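Local atomic coordinates of signal transduction protein TRAP (Staphylococcus aureus, PDB entry 4AE5), a protein that probably acts as a phosphorylated signal transduction protein that activates the agr system and RNAIII synthesis, raising toxin production and biofilm formation. Residues G9-L14 / L26-A31; I37-E40 / E44-L47; L106-A109 / T113-I116; F118-A121 / A125-D128. One frame throughout, in Å; residues are numbered along the deposited sequence.

Contact 1 of 4, residues G9-L14 / L26-A31; sequences GTYGFL and LFQFSA
The first turn of helix 11-20 comes up against strand 27-30 of the antiparallel barrel, and Y11 and L14 approach the strand around Q28. The two backbones stay well apart, with the CA atoms of L14 and Q28 7.6 Å from each other, so a side chain has to bridge them. T10 is the N-cap of the helix: its OG1 accepts from F13 N at 3.1 Å.

Q28 does the bridging. Its chain is fully extended, with CG anti to the backbone N (chi1 180°), which carries the amide across to the helix. There Q28 NE2 donates to Y11 O over 3.2 Å, meeting a lone pair in the carbonyl plane, while the acceptor lies almost in the plane of the amide. The same nitrogen is hydrogen-bonded to S35 OG on the neighbouring strand 35-41; the two bonds should fix the rotation of this buried amide. Y11 CD1 lies 3.5 Å from Q28 NE2, approached obliquely although ring and amide planes are only 11° apart, and H15 of the next turn meets this ring in turn. L14 points at the strand and packs by its base, with L14 CB 3.5 Å from Q28 NE2.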
loop_
_atom_site.group_PDB
_atom_site.type_symbol
_atom_site.label_atom_id
_atom_site.label_comp_id
_atom_site.label_asym_id
_atom_site.label_seq_id
_atom_site.Cartn_x
_atom_site.Cartn_y
_atom_site.Cartn_z
ATOM N N GLY A 9 4.705 9.825 -11.184
ATOM C CA GLY A 9 5.182 10.870 -12.055
ATOM C C GLY A 9 6.321 11.580 -11.318
ATOM O O GLY A 9 6.777 11.099 -10.280
ATOM N N THR A 10 6.780 12.716 -11.849
ATOM C CA THR A 10 7.794 13.521 -11.136
ATOM C C THR A 10 7.140 14.212 -9.919
ATOM O O THR A 10 5.917 14.371 -9.874
ATOM C CB THR A 10 8.428 14.612 -12.043
ATOM O OG1 THR A 10 7.478 15.642 -12.293
ATOM C CG2 THR A 10 8.925 14.037 -13.390
ATOM N N TYR A 11 7.961 14.656 -8.960
ATOM C CA TYR A 11 7.432 15.463 -7.822
ATOM C C TYR A 11 6.533 16.602 -8.325
ATOM O O TYR A 11 5.411 16.783 -7.859
ATOM C CB TYR A 11 8.555 16.026 -6.924
ATOM C CG TYR A 11 8.037 17.047 -5.936
ATOM C CD1 TYR A 11 7.435 16.621 -4.752
ATOM C CD2 TYR A 11 8.101 18.423 -6.188
ATOM C CE1 TYR A 11 6.909 17.536 -3.853
ATOM C CE2 TYR A 11 7.582 19.347 -5.275
ATOM C CZ TYR A 11 7.024 18.896 -4.111
ATOM O OH TYR A 11 6.482 19.726 -3.165
ATOM N N GLY A 12 7.041 17.386 -9.263
ATOM C CA GLY A 12 6.329 18.606 -9.740
ATOM C C GLY A 12 5.026 18.268 -10.424
ATOM O O GLY A 12 4.001 18.882 -10.098
ATOM N N PHE A 13 5.041 17.294 -11.347
ATOM C CA PHE A 13 3.782 16.765 -11.944
ATOM C C PHE A 13 2.663 16.361 -10.939
ATOM O O PHE A 13 1.476 16.817 -11.029
ATOM C CB PHE A 13 4.079 15.624 -12.922
ATOM C CG PHE A 13 2.890 15.202 -13.734
ATOM C CD1 PHE A 13 2.459 15.949 -14.807
ATOM C CD2 PHE A 13 2.171 14.059 -13.376
ATOM C CE1 PHE A 13 1.322 15.584 -15.526
ATOM C CE2 PHE A 13 1.051 13.667 -14.108
ATOM C CZ PHE A 13 0.611 14.438 -15.171
ATOM N N LEU A 14 3.036 15.538 -9.954
ATOM C CA LEU A 14 2.065 15.112 -8.984
ATOM C C LEU A 14 1.658 16.208 -8.023
ATOM O O LEU A 14 0.492 16.203 -7.549
ATOM C CB LEU A 14 2.534 13.843 -8.236
ATOM C CG LEU A 14 2.899 12.610 -9.035
ATOM C CD1 LEU A 14 3.123 11.432 -8.055
ATOM C CD2 LEU A 14 1.858 12.301 -10.093
ATOM N N LEU A 26 -5.344 13.929 -0.922
ATOM C CA LEU A 26 -4.303 13.241 -1.668
ATOM C C LEU A 26 -3.037 13.191 -0.809
ATOM O O LEU A 26 -2.726 14.152 -0.115
ATOM C CB LEU A 26 -4.069 13.963 -3.009
ATOM C CG LEU A 26 -5.140 13.887 -4.101
ATOM C CD1 LEU A 26 -5.128 15.119 -4.980
ATOM C CD2 LEU A 26 -4.891 12.691 -5.023
ATOM N N PHE A 27 -2.353 12.042 -0.826
ATOM C CA PHE A 27 -1.112 11.827 -0.016
ATOM C C PHE A 27 0.062 11.596 -0.997
ATOM O O PHE A 27 0.070 10.649 -1.804
ATOM C CB PHE A 27 -1.338 10.646 0.936
ATOM C CG PHE A 27 -2.465 10.910 1.936
ATOM C CD1 PHE A 27 -2.217 11.654 3.089
ATOM C CD2 PHE A 27 -3.758 10.494 1.677
ATOM C CE1 PHE A 27 -3.240 11.923 4.022
ATOM C CE2 PHE A 27 -4.804 10.770 2.598
ATOM C CZ PHE A 27 -4.536 11.472 3.767
ATOM N N GLN A 28 1.031 12.471 -0.954
ATOM C CA GLN A 28 2.139 12.392 -1.939
ATOM C C GLN A 28 3.446 12.033 -1.228
ATOM O O GLN A 28 3.685 12.526 -0.093
ATOM C CB GLN A 28 2.318 13.769 -2.645
ATOM C CG GLN A 28 3.463 13.682 -3.656
ATOM C CD GLN A 28 3.694 14.951 -4.472
ATOM O OE1 GLN A 28 3.228 16.047 -4.114
ATOM N NE2 GLN A 28 4.508 14.797 -5.535
ATOM N N PHE A 29 4.257 11.132 -1.829
ATOM C CA PHE A 29 5.517 10.705 -1.235
ATOM C C PHE A 29 6.613 10.506 -2.248
ATOM O O PHE A 29 6.332 10.375 -3.434
ATOM C CB PHE A 29 5.370 9.347 -0.516
ATOM C CG PHE A 29 4.260 9.338 0.491
ATOM C CD1 PHE A 29 2.933 9.111 0.084
ATOM C CD2 PHE A 29 4.531 9.535 1.824
ATOM C CE1 PHE A 29 1.881 9.148 1.001
ATOM C CE2 PHE A 29 3.481 9.532 2.765
ATOM C CZ PHE A 29 2.150 9.376 2.344
ATOM N N SER A 30 7.859 10.469 -1.731
ATOM C CA SER A 30 9.076 10.251 -2.550
ATOM C C SER A 30 9.524 8.788 -2.454
ATOM O O SER A 30 9.665 8.264 -1.325
ATOM C CB SER A 30 10.204 11.219 -2.140
ATOM O OG SER A 30 11.237 11.091 -3.116
ATOM N N ALA A 31 9.635 8.112 -3.607
ATOM C CA ALA A 31 10.124 6.720 -3.673
ATOM C C ALA A 31 11.481 6.841 -4.330
ATOM O O ALA A 31 11.838 7.924 -4.817
ATOM C CB ALA A 31 9.170 5.782 -4.489
#

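Contact 2 of 4, residues I37-E40 / E44-L47; sequences IFEE and ETVL
E39 OE2 is held by two groups of the facing loop, V46 N and the hydroxyl of T45. The backbone bond is the sounder of the two: V46 N donates to E39 OE2 at 2.9 Å, nearly in line with the carboxylate C-O bond, with an N-H...O angle of 149°. T45 OG1 also donates to this oxygen, at a modelled separation so short that its exact length is doubtful. The glutamate reaches the loop because its chain is extended beyond CG (chi2 175°), sending the carboxylate straight out from the strand.

T45 OG1 has a second task: it accepts from L47 N at 3.1 Å, forming an ST turn. The turn at 45-47 is thereby tied to strand 35-41 of the barrel, chiefly through the V46 N-H. The other carboxylate oxygen, E39 OE1, is hydrogen-bonded to H24 ND1, so both oxygens of this buried acid have partners; the V46 N-H and the H24 contact would probably favour the ionised form.

Beyond the polar cluster the contact turns apolar. I37 and L47 both point across the gap, and I37 CG2 meets L47 CD2 at 3.9 Å, one methyl branch against another. L14 and I17 of helix 11-20 extend this patch, L14 packing on I37 and I17 on L47. V46 CG2 sits 3.7 Å from E39 OE2, obliquely above the carboxylate plane.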
loop_
_atom_site.group_PDB
_atom_site.type_symbol
_atom_site.label_atom_id
_atom_site.label_comp_id
_atom_site.label_asym_id
_atom_site.label_seq_id
_atom_site.Cartn_x
_atom_site.Cartn_y
_atom_site.Cartn_z
ATOM N N ILE A 37 1.583 9.448 -5.737
ATOM C CA ILE A 37 0.455 10.065 -5.053
ATOM C C ILE A 37 -0.771 9.089 -4.988
ATOM O O ILE A 37 -1.004 8.298 -5.949
ATOM C CB ILE A 37 0.128 11.450 -5.676
ATOM C CG1 ILE A 37 -0.734 12.320 -4.725
ATOM C CG2 ILE A 37 -0.601 11.275 -7.005
ATOM C CD1 ILE A 37 -0.782 13.773 -5.156
ATOM N N PHE A 38 -1.544 9.155 -3.891
ATOM C CA PHE A 38 -2.798 8.312 -3.806
ATOM C C PHE A 38 -3.934 8.997 -3.037
ATOM O O PHE A 38 -3.672 9.932 -2.246
ATOM C CB PHE A 38 -2.512 6.894 -3.260
ATOM C CG PHE A 38 -1.941 6.852 -1.849
ATOM C CD1 PHE A 38 -2.785 6.899 -0.727
ATOM C CD2 PHE A 38 -0.553 6.731 -1.623
ATOM C CE1 PHE A 38 -2.253 6.885 0.592
ATOM C CE2 PHE A 38 -0.024 6.696 -0.328
ATOM C CZ PHE A 38 -0.852 6.776 0.783
ATOM N N GLU A 39 -5.163 8.527 -3.278
ATOM C CA GLU A 39 -6.313 8.928 -2.506
ATOM C C GLU A 39 -7.160 7.716 -2.351
ATOM O O GLU A 39 -7.175 6.867 -3.207
ATOM C CB GLU A 39 -7.138 10.085 -3.156
ATOM C CG GLU A 39 -7.631 9.804 -4.559
ATOM C CD GLU A 39 -8.531 10.923 -5.102
ATOM O OE1 GLU A 39 -9.067 11.729 -4.334
ATOM O OE2 GLU A 39 -8.665 11.031 -6.297
ATOM N N GLU A 40 -7.901 7.667 -1.265
ATOM C CA GLU A 40 -8.800 6.568 -0.990
ATOM C C GLU A 40 -10.209 7.151 -0.869
ATOM O O GLU A 40 -10.459 8.019 -0.005
ATOM C CB GLU A 40 -8.382 6.003 0.365
ATOM C CG GLU A 40 -9.219 4.860 0.910
ATOM C CD GLU A 40 -8.452 4.238 2.095
ATOM O OE1 GLU A 40 -8.410 4.785 3.231
ATOM O OE2 GLU A 40 -7.802 3.260 1.840
ATOM N N GLU A 44 -15.558 9.694 -6.928
ATOM C CA GLU A 44 -14.681 9.911 -8.103
ATOM C C GLU A 44 -13.264 10.271 -7.671
ATOM O O GLU A 44 -13.091 10.992 -6.706
ATOM C CB GLU A 44 -15.208 11.030 -9.028
ATOM C CG GLU A 44 -16.643 10.858 -9.486
ATOM C CD GLU A 44 -16.934 9.507 -10.134
ATOM O OE1 GLU A 44 -16.113 8.972 -10.909
ATOM O OE2 GLU A 44 -18.017 8.970 -9.865
ATOM N N THR A 45 -12.267 9.772 -8.385
ATOM C CA THR A 45 -10.874 10.213 -8.182
ATOM C C THR A 45 -10.545 11.392 -9.141
ATOM O O THR A 45 -11.164 11.540 -10.225
ATOM C CB THR A 45 -9.843 9.063 -8.397
ATOM O OG1 THR A 45 -8.533 9.596 -8.191
ATOM C CG2 THR A 45 -9.896 8.552 -9.807
ATOM N N VAL A 46 -9.593 12.230 -8.741
ATOM C CA VAL A 46 -9.056 13.266 -9.638
ATOM C C VAL A 46 -7.784 12.844 -10.409
ATOM O O VAL A 46 -7.207 13.633 -11.162
ATOM C CB VAL A 46 -8.813 14.603 -8.889
ATOM C CG1 VAL A 46 -10.151 15.237 -8.509
ATOM C CG2 VAL A 46 -7.899 14.396 -7.670
ATOM N N LEU A 47 -7.358 11.597 -10.237
ATOM C CA LEU A 47 -6.143 11.109 -10.892
ATOM C C LEU A 47 -6.513 10.575 -12.264
ATOM O O LEU A 47 -7.626 10.086 -12.426
ATOM C CB LEU A 47 -5.517 10.026 -10.031
ATOM C CG LEU A 47 -5.071 10.533 -8.662
ATOM C CD1 LEU A 47 -4.497 9.375 -7.844
ATOM C CD2 LEU A 47 -4.038 11.637 -8.872
#

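Contact 3 of 4, residues L106-A109 / T113-I116; sequences LRPA and TYKI. With FMT (formic acid), chain E.
P108 lies over a face of the Y114 ring in a CH-pi contact, its CD atom 3.9 Å from the Y114 ring centroid and only 6° off the normal. P108 CG also comes to 3.1 Å from T113 O, the carbonyl just before the tyrosine. R107 runs alongside the tyrosine, both chains pointing the same way, and its CG lies 3.7 Å from Y114 OH. The guanidinium stands almost perpendicular to the ring, 82° between planes, with the hydroxyl near its edge. E84 gathers the two polar ends: Y114 OH is hydrogen-bonded to one carboxylate oxygen and R107 NH2 forms a salt bridge to the other, while R107 NH1 pairs with E54.

The backbones belong to the beta hairpin of strands 100-108 and 114-120, where L106 and K115 are an antiparallel hydrogen-bonded pair. L106 N donates to K115 O at 2.8 Å, and K115 N returns a straighter bond to L106 O at 3.1 Å. On the face shared by this pair, L106 CD1 touches K115 CE at 4.0 Å. The lysine chain then bends at chi3 (71°), taking its amine away from the hairpin to a formic acid molecule, probably from the crystallisation liquor, with K115 NZ 2.8 Å from FMT O1. Y8, Y117 and R160 also bind this molecule.

Strand 51-59 pairs beyond R107 and strand 67-73 beyond Y114, so the hairpin is flanked on both sides by strands of the barrel wall, while A80 and L83 of helix 80-88 pack on Y114.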
loop_
_atom_site.group_PDB
_atom_site.type_symbol
_atom_site.label_atom_id
_atom_site.label_comp_id
_atom_site.label_asym_id
_atom_site.label_seq_id
_atom_site.Cartn_x
_atom_site.Cartn_y
_atom_site.Cartn_z
ATOM N N LEU A 106 -5.164 -4.672 -0.519
ATOM C CA LEU A 106 -5.709 -4.028 -1.759
ATOM C C LEU A 106 -5.857 -5.044 -2.871
ATOM O O LEU A 106 -4.864 -5.722 -3.252
ATOM C CB LEU A 106 -4.793 -2.905 -2.248
ATOM C CG LEU A 106 -4.540 -1.826 -1.171
ATOM C CD1 LEU A 106 -3.488 -0.803 -1.652
ATOM C CD2 LEU A 106 -5.863 -1.102 -0.830
ATOM N N ARG A 107 -7.100 -5.203 -3.347
ATOM C CA ARG A 107 -7.417 -6.126 -4.459
ATOM C C ARG A 107 -7.416 -5.364 -5.798
ATOM O O ARG A 107 -8.194 -4.414 -5.989
ATOM C CB ARG A 107 -8.811 -6.761 -4.284
ATOM C CG ARG A 107 -9.180 -7.638 -5.495
ATOM C CD ARG A 107 -10.682 -7.849 -5.605
ATOM N NE ARG A 107 -11.155 -8.691 -4.516
ATOM C CZ ARG A 107 -12.215 -8.423 -3.755
ATOM N NH1 ARG A 107 -12.953 -7.326 -3.977
ATOM N NH2 ARG A 107 -12.580 -9.272 -2.805
ATOM N N PRO A 108 -6.605 -5.800 -6.755
ATOM C CA PRO A 108 -6.517 -4.973 -7.967
ATOM C C PRO A 108 -7.769 -5.016 -8.819
ATOM O O PRO A 108 -8.427 -6.079 -8.914
ATOM C CB PRO A 108 -5.331 -5.575 -8.741
ATOM C CG PRO A 108 -5.204 -6.995 -8.241
ATOM C CD PRO A 108 -5.836 -7.063 -6.853
ATOM N N ALA A 109 -8.108 -3.884 -9.438
ATOM C CA ALA A 109 -9.215 -3.827 -10.438
ATOM C C ALA A 109 -8.813 -4.591 -11.725
ATOM O O ALA A 109 -9.622 -5.312 -12.349
ATOM C CB ALA A 109 -9.539 -2.358 -10.741
ATOM N N THR A 113 -2.052 -8.748 -9.454
ATOM C CA THR A 113 -0.975 -8.411 -8.477
ATOM C C THR A 113 -1.645 -7.706 -7.320
ATOM O O THR A 113 -2.237 -6.629 -7.482
ATOM C CB THR A 113 0.166 -7.589 -9.123
ATOM O OG1 THR A 113 0.717 -8.362 -10.188
ATOM C CG2 THR A 113 1.359 -7.365 -8.159
ATOM N N TYR A 114 -1.612 -8.339 -6.167
ATOM C CA TYR A 114 -2.187 -7.727 -4.945
ATOM C C TYR A 114 -1.214 -6.708 -4.382
ATOM O O TYR A 114 -0.009 -6.696 -4.792
ATOM C CB TYR A 114 -2.630 -8.823 -3.951
ATOM C CG TYR A 114 -4.054 -9.407 -4.190
ATOM C CD1 TYR A 114 -4.289 -10.335 -5.203
ATOM C CD2 TYR A 114 -5.118 -9.090 -3.346
ATOM C CE1 TYR A 114 -5.552 -10.864 -5.436
ATOM C CE2 TYR A 114 -6.413 -9.629 -3.552
ATOM C CZ TYR A 114 -6.621 -10.516 -4.595
ATOM O OH TYR A 114 -7.887 -11.072 -4.818
ATOM N N LYS A 115 -1.742 -5.779 -3.553
ATOM C CA LYS A 115 -0.884 -4.778 -2.930
ATOM C C LYS A 115 -1.205 -4.676 -1.456
ATOM O O LYS A 115 -2.384 -4.808 -1.021
ATOM C CB LYS A 115 -0.908 -3.433 -3.689
ATOM C CG LYS A 115 0.154 -2.416 -3.199
ATOM C CD LYS A 115 0.455 -1.344 -4.263
ATOM C CE LYS A 115 -0.698 -0.398 -4.420
ATOM N NZ LYS A 115 -0.320 0.709 -5.371
ATOM N N ILE A 116 -0.158 -4.441 -0.666
ATOM C CA ILE A 116 -0.327 -4.148 0.762
ATOM C C ILE A 116 0.384 -2.781 0.995
ATOM O O ILE A 116 1.506 -2.605 0.503
ATOM C CB ILE A 116 0.292 -5.210 1.680
ATOM C CG1 ILE A 116 -0.651 -6.445 1.696
ATOM C CG2 ILE A 116 0.493 -4.619 3.135
ATOM C CD1 ILE A 116 0.072 -7.679 2.253
HETATM C C FMT E . 3.131 2.309 -4.460
HETATM O O1 FMT E . 1.903 2.055 -4.459
HETATM O O2 FMT E . 3.829 2.065 -5.592
#

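Contact 4 of 4, residues F118-A121 / A125-D128; sequences FGFA and AYED
Y126 reaches from helix 123-131 toward F118 and F120, two alternate residues of strand 114-120. With chi1 at 172° the ring swings away from its own backbone N and runs along the strand. At the base of the side chain, Y126 CB lies 4.1 Å from F120 CD1, just beyond Y126 CA, which makes a CH-pi contact over the F120 face. Further out, Y126 CD1 meets F120 CE1 at 3.9 Å; here the edge of the tyrosine is turned toward the face of F120 in an offset edge-to-face pair, with planes at 67° and centroids 5.8 Å apart. The next atom, Y126 CE1, has moved on to the other phenylalanine and touches F118 CB at 3.8 Å. At the tip, Y126 OH is hydrogen-bonded to E159 OE2, which gives the polar end of this buried residue a partner. A125 fills in beside the tyrosine, its CB 3.8 Å from F120 CD2.

This helix-on-sheet packing lies within the ABM family region. F67, C69 and I71 of strand 67-73 adjoin the Y126 side chain, F129 of the same helix meets both phenylalanine rings, and F135 of helix 133-136 packs on F118 and Y126.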
loop_
_atom_site.group_PDB
_atom_site.type_symbol
_atom_site.label_atom_id
_atom_site.label_comp_id
_atom_site.label_asym_id
_atom_site.label_seq_id
_atom_site.Cartn_x
_atom_site.Cartn_y
_atom_site.Cartn_z
ATOM N N PHE A 118 1.865 -0.852 4.330
ATOM C CA PHE A 118 2.168 -0.769 5.737
ATOM C C PHE A 118 2.641 0.647 5.993
ATOM O O PHE A 118 3.581 1.153 5.337
ATOM C CB PHE A 118 3.216 -1.795 6.193
ATOM C CG PHE A 118 2.666 -3.175 6.474
ATOM C CD1 PHE A 118 1.746 -3.411 7.537
ATOM C CD2 PHE A 118 3.052 -4.271 5.658
ATOM C CE1 PHE A 118 1.308 -4.730 7.821
ATOM C CE2 PHE A 118 2.615 -5.574 5.951
ATOM C CZ PHE A 118 1.664 -5.766 6.996
ATOM N N GLY A 119 1.912 1.333 6.859
ATOM C CA GLY A 119 2.318 2.657 7.349
ATOM C C GLY A 119 2.964 2.580 8.717
ATOM O O GLY A 119 2.402 2.032 9.696
ATOM N N PHE A 120 4.143 3.171 8.830
ATOM C CA PHE A 120 4.819 3.169 10.161
ATOM C C PHE A 120 5.379 4.557 10.470
ATOM O O PHE A 120 5.474 5.406 9.563
ATOM C CB PHE A 120 5.957 2.127 10.155
ATOM C CG PHE A 120 5.558 0.742 10.543
ATOM C CD1 PHE A 120 4.865 -0.075 9.624
ATOM C CD2 PHE A 120 5.853 0.233 11.786
ATOM C CE1 PHE A 120 4.523 -1.345 9.951
ATOM C CE2 PHE A 120 5.488 -1.053 12.129
ATOM C CZ PHE A 120 4.798 -1.837 11.235
ATOM N N ALA A 121 5.776 4.775 11.756
ATOM C CA ALA A 121 6.439 6.047 12.197
ATOM C C ALA A 121 7.594 6.433 11.271
ATOM O O ALA A 121 7.723 7.591 10.875
ATOM C CB ALA A 121 6.972 5.918 13.669
ATOM N N ALA A 125 11.282 1.512 11.845
ATOM C CA ALA A 125 10.214 0.787 12.526
ATOM C C ALA A 125 9.644 -0.301 11.612
ATOM O O ALA A 125 9.312 -1.390 12.068
ATOM C CB ALA A 125 9.099 1.743 12.944
ATOM N N TYR A 126 9.493 0.037 10.348
ATOM C CA TYR A 126 8.957 -0.939 9.362
ATOM C C TYR A 126 10.015 -2.072 9.192
ATOM O O TYR A 126 9.679 -3.235 9.180
ATOM C CB TYR A 126 8.608 -0.275 8.034
ATOM C CG TYR A 126 8.258 -1.353 7.000
ATOM C CD1 TYR A 126 7.070 -2.094 7.133
ATOM C CD2 TYR A 126 9.191 -1.717 6.011
ATOM C CE1 TYR A 126 6.753 -3.088 6.198
ATOM C CE2 TYR A 126 8.920 -2.738 5.097
ATOM C CZ TYR A 126 7.704 -3.409 5.194
ATOM O OH TYR A 126 7.452 -4.404 4.307
ATOM N N GLU A 127 11.286 -1.732 9.048
ATOM C CA GLU A 127 12.316 -2.753 8.836
ATOM C C GLU A 127 12.513 -3.667 10.035
ATOM O O GLU A 127 12.752 -4.837 9.860
ATOM C CB GLU A 127 13.649 -2.094 8.415
ATOM C CG GLU A 127 13.523 -1.444 7.059
ATOM C CD GLU A 127 14.808 -1.026 6.419
ATOM O OE1 GLU A 127 15.751 -0.650 7.125
ATOM O OE2 GLU A 127 14.845 -1.090 5.160
ATOM N N ASP A 128 12.311 -3.140 11.240
ATOM C CA ASP A 128 12.236 -4.000 12.437
ATOM C C ASP A 128 11.031 -4.978 12.413
ATOM O O ASP A 128 11.149 -6.147 12.725
ATOM C CB ASP A 128 12.244 -3.132 13.680
ATOM C CG ASP A 128 13.599 -2.455 13.861
ATOM O OD1 ASP A 128 14.524 -2.928 13.177
ATOM O OD2 ASP A 128 13.725 -1.412 14.492
#

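How the contacts relate
All four contacts reach the same closed antiparallel sheet. Contacts 1 and 2 adjoin through neighbouring strands 27-30 and 35-41: F27 N lies 2.9 Å from F38 O, a probable hydrogen bond, and F29 packs on F38. Contacts 3 and 4 share strand 114-120 but lie on opposite sides of the chain's centre, their centres about 20 Å apart. Contacts 1 and 4 are buried helix-to-strand packings, yet the first turns on a polar amide and the second on aromatic rings. Contacts 2 and 3 are partly buried: a loop tied to a strand through a carboxylate, and a hairpin held by backbone pairing as well as side chains.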